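PDB 4MAQ: putative fumarylpyruvate hydrolase from Burkholderia cenocepacia, which is a putative hydrolase of the fumarylacetoacetate hydrolase family that assembles from two copies of its chain. Local coordinates for residues A105-G117 / L151-G163. Numbering follows the deposited sequence.
Sequences ADALSHVWGYGVG and LRAATATGHPAAG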
ATOM      1  N   ALA B 105      -9.901 -22.485  11.286  1.00 14.14           N
ATOM      2  CA  ALA B 105     -10.247 -22.851  12.657  1.00 15.79           C
ATOM      3  C   ALA B 105      -9.442 -22.093  13.711  1.00 13.38           C
ATOM      4  O   ALA B 105      -9.861 -21.993  14.853  1.00 16.38           O
ATOM      5  CB  ALA B 105     -10.112 -24.357  12.857  1.00 18.28           C
ATOM      6  N   ASP B 106      -8.285 -21.557  13.322  1.00 14.02           N
ATOM      7  CA  ASP B 106      -7.384 -20.825  14.225  1.00 14.41           C
ATOM      8  C   ASP B 106      -7.418 -19.315  13.990  1.00 12.16           C
ATOM      9  O   ASP B 106      -6.785 -18.555  14.719  1.00 13.12           O
ATOM     10  CB  ASP B 106      -5.941 -21.299  14.005  1.00 17.04           C
ATOM     11  CG  ASP B 106      -5.763 -22.778  14.293  1.00 20.58           C
ATOM     12  OD1 ASP B 106      -6.403 -23.272  15.239  1.00 24.08           O
ATOM     13  OD2 ASP B 106      -4.975 -23.446  13.581  1.00 22.76           O
ATOM     14  N   ALA B 107      -8.132 -18.890  12.959  1.00 11.48           N
ATOM     15  CA  ALA B 107      -8.012 -17.510  12.501  1.00 11.06           C
ATOM     16  C   ALA B 107      -8.505 -16.455  13.495  1.00 11.13           C
ATOM     17  O   ALA B 107      -7.858 -15.417  13.688  1.00 10.46           O
ATOM     18  CB  ALA B 107      -8.703 -17.341  11.167  1.00 11.19           C
ATOM     19  N   LEU B 108      -9.623 -16.732  14.166  1.00 11.11           N
ATOM     20  CA  LEU B 108     -10.142 -15.751  15.112  1.00 11.24           C
ATOM     21  C   LEU B 108      -9.188 -15.510  16.284  1.00 11.61           C
ATOM     22  O   LEU B 108      -9.209 -14.437  16.862  1.00 11.45           O
ATOM     23  CB  LEU B 108     -11.565 -16.111  15.567  1.00 12.68           C
ATOM     24  CG  LEU B 108     -12.623 -16.027  14.453  1.00 11.87           C
ATOM     25  CD1 LEU B 108     -13.976 -16.459  15.002  1.00 13.45           C
ATOM     26  CD2 LEU B 108     -12.714 -14.638  13.832  1.00 11.58           C
ATOM     27  N   SER B 109      -8.325 -16.475  16.603  1.00 10.20           N
ATOM     28  CA  SER B 109      -7.326 -16.253  17.653  1.00 11.03           C
ATOM     29  C   SER B 109      -6.288 -15.207  17.286  1.00 11.28           C
ATOM     30  O   SER B 109      -5.559 -14.738  18.157  1.00 13.24           O
ATOM     31  CB  SER B 109      -6.619 -17.534  18.063  1.00 12.85           C
ATOM     32  OG  SER B 109      -5.616 -17.890  17.130  1.00 14.85           O
ATOM     33  N   HIS B 110      -6.212 -14.871  15.996  1.00 10.24           N
ATOM     34  CA  HIS B 110      -5.327 -13.808  15.523  1.00 10.35           C
ATOM     35  C   HIS B 110      -5.966 -12.440  15.580  1.00  9.69           C
ATOM     36  O   HIS B 110      -5.293 -11.449  15.254  1.00 10.74           O
ATOM     37  CB  HIS B 110      -4.873 -14.094  14.081  1.00 10.26           C
ATOM     38  CG  HIS B 110      -3.962 -15.290  13.961  1.00 10.31           C
ATOM     39  ND1 HIS B 110      -2.593 -15.171  13.813  1.00 11.23           N
ATOM     40  CD2 HIS B 110      -4.222 -16.622  13.997  1.00 12.12           C
ATOM     41  CE1 HIS B 110      -2.055 -16.378  13.743  1.00 12.47           C
ATOM     42  NE2 HIS B 110      -3.023 -17.275  13.844  1.00 12.91           N
ATOM     43  N   VAL B 111      -7.246 -12.364  15.946  1.00  9.13           N
ATOM     44  CA  VAL B 111      -7.964 -11.078  15.902  1.00  9.80           C
ATOM     45  C   VAL B 111      -7.857 -10.339  17.234  1.00  9.18           C
ATOM     46  O   VAL B 111      -8.215 -10.892  18.277  1.00 10.99           O
ATOM     47  CB  VAL B 111      -9.449 -11.289  15.547  1.00  9.11           C
ATOM     48  CG1 VAL B 111     -10.249 -10.001  15.668  1.00  9.60           C
ATOM     49  CG2 VAL B 111      -9.557 -11.871  14.142  1.00  9.69           C
ATOM     50  N   TRP B 112      -7.338  -9.107  17.206  1.00  7.83           N
ATOM     51  CA  TRP B 112      -7.329  -8.241  18.389  1.00  7.64           C
ATOM     52  C   TRP B 112      -8.720  -7.625  18.633  1.00  7.82           C
ATOM     53  O   TRP B 112      -9.163  -7.527  19.775  1.00  9.57           O
ATOM     54  CB  TRP B 112      -6.258  -7.121  18.243  1.00  9.03           C
ATOM     55  CG  TRP B 112      -6.248  -6.298  19.469  1.00  9.67           C
ATOM     56  CD1 TRP B 112      -5.596  -6.572  20.637  1.00 13.08           C
ATOM     57  CD2 TRP B 112      -7.055  -5.141  19.719  1.00 10.24           C
ATOM     58  NE1 TRP B 112      -5.900  -5.636  21.575  1.00 14.98           N
ATOM     59  CE2 TRP B 112      -6.812  -4.753  21.060  1.00 11.95           C
ATOM     60  CE3 TRP B 112      -7.947  -4.384  18.942  1.00 13.67           C
ATOM     61  CZ2 TRP B 112      -7.418  -3.635  21.644  1.00 14.45           C
ATOM     62  CZ3 TRP B 112      -8.563  -3.269  19.539  1.00 14.86           C
ATOM     63  CH2 TRP B 112      -8.280  -2.911  20.868  1.00 16.17           C
ATOM     64  N   GLY B 113      -9.383  -7.158  17.586  1.00  8.34           N
ATOM     65  CA  GLY B 113     -10.629  -6.431  17.764  1.00 10.07           C
ATOM     66  C   GLY B 113     -11.264  -6.016  16.473  1.00  7.67           C
ATOM     67  O   GLY B 113     -10.887  -6.491  15.392  1.00  8.50           O
ATOM     68  N   TYR B 114     -12.257  -5.139  16.588  1.00  8.46           N
ATOM     69  CA  TYR B 114     -13.112  -4.782  15.469  1.00  8.10           C
ATOM     70  C   TYR B 114     -13.415  -3.300  15.447  1.00  7.35           C
ATOM     71  O   TYR B 114     -13.506  -2.658  16.497  1.00 10.27           O
ATOM     72  CB  TYR B 114     -14.453  -5.524  15.576  1.00  8.78           C
ATOM     73  CG  TYR B 114     -14.278  -7.005  15.423  1.00  8.24           C
ATOM     74  CD1 TYR B 114     -14.042  -7.803  16.541  1.00  9.27           C
ATOM     75  CD2 TYR B 114     -14.332  -7.617  14.165  1.00  8.96           C
ATOM     76  CE1 TYR B 114     -13.844  -9.164  16.429  1.00  9.62           C
ATOM     77  CE2 TYR B 114     -14.128  -8.988  14.029  1.00  9.56           C
ATOM     78  CZ  TYR B 114     -13.885  -9.761  15.160  1.00  9.00           C
ATOM     79  OH  TYR B 114     -13.709 -11.122  14.968  1.00 10.53           O
ATOM     80  N   GLY B 115     -13.681  -2.784  14.250  1.00  8.04           N
ATOM     81  CA  GLY B 115     -14.238  -1.460  14.092  1.00  8.63           C
ATOM     82  C   GLY B 115     -15.153  -1.428  12.885  1.00  7.26           C
ATOM     83  O   GLY B 115     -15.442  -2.471  12.272  1.00  7.94           O
ATOM     84  N   VAL B 116     -15.598  -0.229  12.542  1.00  7.11           N
ATOM     85  CA  VAL B 116     -16.486  -0.027  11.391  1.00  7.53           C
ATOM     86  C   VAL B 116     -15.782   0.972  10.480  1.00  8.12           C
ATOM     87  O   VAL B 116     -15.220   1.962  10.958  1.00  9.74           O
ATOM     88  CB  VAL B 116     -17.871   0.511  11.825  1.00  7.97           C
ATOM     89  CG1 VAL B 116     -18.739   0.824  10.617  1.00  9.89           C
ATOM     90  CG2 VAL B 116     -18.527  -0.512  12.746  1.00  8.77           C
ATOM     91  N   GLY B 117     -15.779   0.692   9.185  1.00  8.40           N
ATOM     92  CA  GLY B 117     -15.055   1.531   8.247  1.00  9.33           C
ATOM     93  C   GLY B 117     -15.873   1.854   7.024  1.00  7.91           C
ATOM     94  O   GLY B 117     -16.921   1.226   6.767  1.00  8.63           O
ATOM     95  N   LEU B 151     -11.626   1.437  17.583  1.00  9.63           N
ATOM     96  CA  LEU B 151     -11.706  -0.010  17.675  1.00 10.46           C
ATOM     97  C   LEU B 151     -12.103  -0.472  19.063  1.00 10.40           C
ATOM     98  O   LEU B 151     -11.761   0.164  20.069  1.00 12.59           O
ATOM     99  CB  LEU B 151     -10.358  -0.633  17.318  1.00 10.57           C
ATOM    100  CG  LEU B 151      -9.739  -0.204  15.981  1.00  9.96           C
ATOM    101  CD1 LEU B 151      -8.437  -0.960  15.793  1.00 13.72           C
ATOM    102  CD2 LEU B 151     -10.646  -0.415  14.771  1.00 11.91           C
ATOM    103  N   ARG B 152     -12.802  -1.607  19.102  1.00 10.35           N
ATOM    104  CA  ARG B 152     -13.082  -2.304  20.360  1.00 10.47           C
ATOM    105  C   ARG B 152     -12.366  -3.642  20.391  1.00  9.58           C
ATOM    106  O   ARG B 152     -12.336  -4.367  19.388  1.00 10.60           O
ATOM    107  CB  ARG B 152     -14.577  -2.514  20.546  1.00 13.01           C
ATOM    108  CG  ARG B 152     -15.365  -1.219  20.663  1.00 15.77           C
ATOM    109  CD  ARG B 152     -16.819  -1.524  20.934  1.00 18.91           C
ATOM    110  NE  ARG B 152     -16.948  -1.843  22.334  1.00 25.78           N
ATOM    111  CZ  ARG B 152     -18.011  -2.410  22.885  1.00 21.65           C
ATOM    112  NH1 ARG B 152     -18.025  -2.653  24.205  1.00 22.90           N
ATOM    113  NH2 ARG B 152     -19.059  -2.730  22.124  1.00 32.74           N
ATOM    114  N   ALA B 153     -11.808  -3.998  21.544  1.00  9.92           N
ATOM    115  CA  ALA B 153     -11.157  -5.301  21.710  1.00  9.67           C
ATOM    116  C   ALA B 153     -12.175  -6.416  21.548  1.00  9.41           C
ATOM    117  O   ALA B 153     -13.327  -6.295  21.986  1.00 10.52           O
ATOM    118  CB  ALA B 153     -10.507  -5.394  23.080  1.00 11.01           C
ATOM    119  N   ALA B 154     -11.756  -7.520  20.939  1.00 10.25           N
ATOM    120  CA  ALA B 154     -12.637  -8.686  20.775  1.00 10.08           C
ATOM    121  C   ALA B 154     -13.104  -9.276  22.118  1.00 10.96           C
ATOM    122  O   ALA B 154     -14.153  -9.919  22.179  1.00 12.01           O
ATOM    123  CB  ALA B 154     -11.962  -9.753  19.925  1.00 10.69           C
ATOM    124  N   THR B 155     -12.341  -9.060  23.184  1.00 10.76           N
ATOM    125  CA  THR B 155     -12.768  -9.494  24.513  1.00 11.86           C
ATOM    126  C   THR B 155     -14.015  -8.726  24.966  1.00 10.84           C
ATOM    127  O   THR B 155     -14.783  -9.218  25.788  1.00 13.31           O
ATOM    128  CB  THR B 155     -11.652  -9.300  25.548  1.00 14.54           C
ATOM    129  OG1 THR B 155     -11.212  -7.949  25.506  1.00 15.86           O
ATOM    130  CG2 THR B 155     -10.474 -10.192  25.251  1.00 16.35           C
ATOM    131  N   ALA B 156     -14.223  -7.528  24.417  1.00 11.39           N
ATOM    132  CA  ALA B 156     -15.418  -6.721  24.718  1.00 11.15           C
ATOM    133  C   ALA B 156     -16.600  -7.013  23.800  1.00 11.46           C
ATOM    134  O   ALA B 156     -17.741  -6.844  24.217  1.00 12.44           O
ATOM    135  CB  ALA B 156     -15.086  -5.237  24.642  1.00 11.38           C
ATOM    136  N   THR B 157     -16.343  -7.448  22.569  1.00 11.25           N
ATOM    137  CA  THR B 157     -17.406  -7.584  21.553  1.00 11.39           C
ATOM    138  C   THR B 157     -17.766  -9.022  21.201  1.00 10.29           C
ATOM    139  O   THR B 157     -18.816  -9.269  20.603  1.00 11.93           O
ATOM    140  CB  THR B 157     -16.989  -6.898  20.235  1.00 12.42           C
ATOM    141  OG1 THR B 157     -15.750  -7.456  19.794  1.00 12.49           O
ATOM    142  CG2 THR B 157     -16.802  -5.399  20.440  1.00 14.02           C
ATOM    143  N   GLY B 158     -16.878  -9.953  21.531  1.00 11.77           N
ATOM    144  CA  GLY B 158     -16.889 -11.255  20.861  1.00 12.06           C
ATOM    145  C   GLY B 158     -16.508 -11.109  19.388  1.00 10.25           C
ATOM    146  O   GLY B 158     -16.063 -10.056  18.960  1.00 11.65           O
ATOM    147  N   HIS B 159     -16.679 -12.180  18.619  1.00 11.87           N
ATOM    148  CA  HIS B 159     -16.377 -12.164  17.193  1.00 11.12           C
ATOM    149  C   HIS B 159     -17.702 -12.084  16.475  1.00 10.91           C
ATOM    150  O   HIS B 159     -18.359 -13.093  16.308  1.00 13.45           O
ATOM    151  CB  HIS B 159     -15.580 -13.416  16.795  1.00 10.99           C
ATOM    152  CG  HIS B 159     -14.236 -13.502  17.443  1.00 10.78           C
ATOM    153  ND1 HIS B 159     -13.217 -12.610  17.169  1.00 11.11           N
ATOM    154  CD2 HIS B 159     -13.747 -14.358  18.379  1.00 12.42           C
ATOM    155  CE1 HIS B 159     -12.153 -12.921  17.893  1.00 12.43           C
ATOM    156  NE2 HIS B 159     -12.447 -13.974  18.637  1.00 14.45           N
ATOM    157  N   PRO B 160     -18.112 -10.864  16.036  1.00 10.61           N
ATOM    158  CA  PRO B 160     -19.465 -10.732  15.489  1.00 11.15           C
ATOM    159  C   PRO B 160     -19.628 -11.567  14.225  1.00 12.69           C
ATOM    160  O   PRO B 160     -18.727 -11.577  13.364  1.00 15.36           O
ATOM    161  CB  PRO B 160     -19.570  -9.229  15.173  1.00 12.51           C
ATOM    162  CG  PRO B 160     -18.140  -8.790  14.979  1.00 12.26           C
ATOM    163  CD  PRO B 160     -17.394  -9.575  16.017  1.00 11.44           C
ATOM    164  N   ALA B 161     -20.774 -12.229  14.099  1.00 11.97           N
ATOM    165  CA  ALA B 161     -21.054 -13.072  12.916  1.00 13.54           C
ATOM    166  C   ALA B 161     -22.423 -12.790  12.310  1.00 12.24           C
ATOM    167  O   ALA B 161     -22.753 -13.310  11.260  1.00 16.32           O
ATOM    168  CB  ALA B 161     -20.890 -14.548  13.244  1.00 16.58           C
ATOM    169  N   ALA B 162     -23.204 -11.936  12.964  1.00 10.79           N
ATOM    170  CA  ALA B 162     -24.555 -11.607  12.530  1.00 10.96           C
ATOM    171  C   ALA B 162     -24.849 -10.199  13.032  1.00 11.17           C
ATOM    172  O   ALA B 162     -24.241  -9.718  14.004  1.00 13.90           O
ATOM    173  CB  ALA B 162     -25.590 -12.626  13.068  1.00 13.77           C
ATOM    174  N   GLY B 163     -25.776  -9.537  12.359  1.00 11.30           N
ATOM    175  CA  GLY B 163     -26.259  -8.248  12.819  1.00 11.77           C
ATOM    176  C   GLY B 163     -26.202  -7.168  11.743  1.00 10.18           C
ATOM    177  O   GLY B 163     -25.504  -7.306  10.720  1.00 10.36           O
TER
HETATM  178  O   HOH W   1     -10.321 -15.587  19.839  1.00 23.50           O
HETATM  179  O   HOH W   2     -15.900 -12.141  13.337  1.00 15.64           O
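Y114 OH is held from two directions, by H159 ND1 at 2.7 Å and by a water that also donates to P160 O. This grip lies beside an antiparallel strand pairing in the mixed sheet of a fumarylacetoacetate hydrolase-type fold, and illustrates how one tyrosine can tie a strand to the loop that leaves the short helix 154-157. Y114 and R152 form a hydrogen-bonded pair, N to O both ways, and A154 N, at the start of that helix, adds a nearly straight bond to W112 O (2.8 Å, 174°). W112 and G113 both face A94 on the other neighbouring strand, a classic beta bulge. CG stands beside the Y114 backbone N (chi1 -66°), which turns the ring toward the 158-160 loop, where P160 CD sits over the ring centre, 3.6 Å from the centroid, while H159 ND1 meets the ring edge in plane. The two rings meet rim to rim, their planes at 72°. One face of the H159 imidazole receives L108 CB, and a second water bonds to NE2. At the other end, the indole of W112, which also packs on V13 of the second subunit, takes A153 CA over its six-membered ring, while CZ3 touches L151 CB at 3.9 Å.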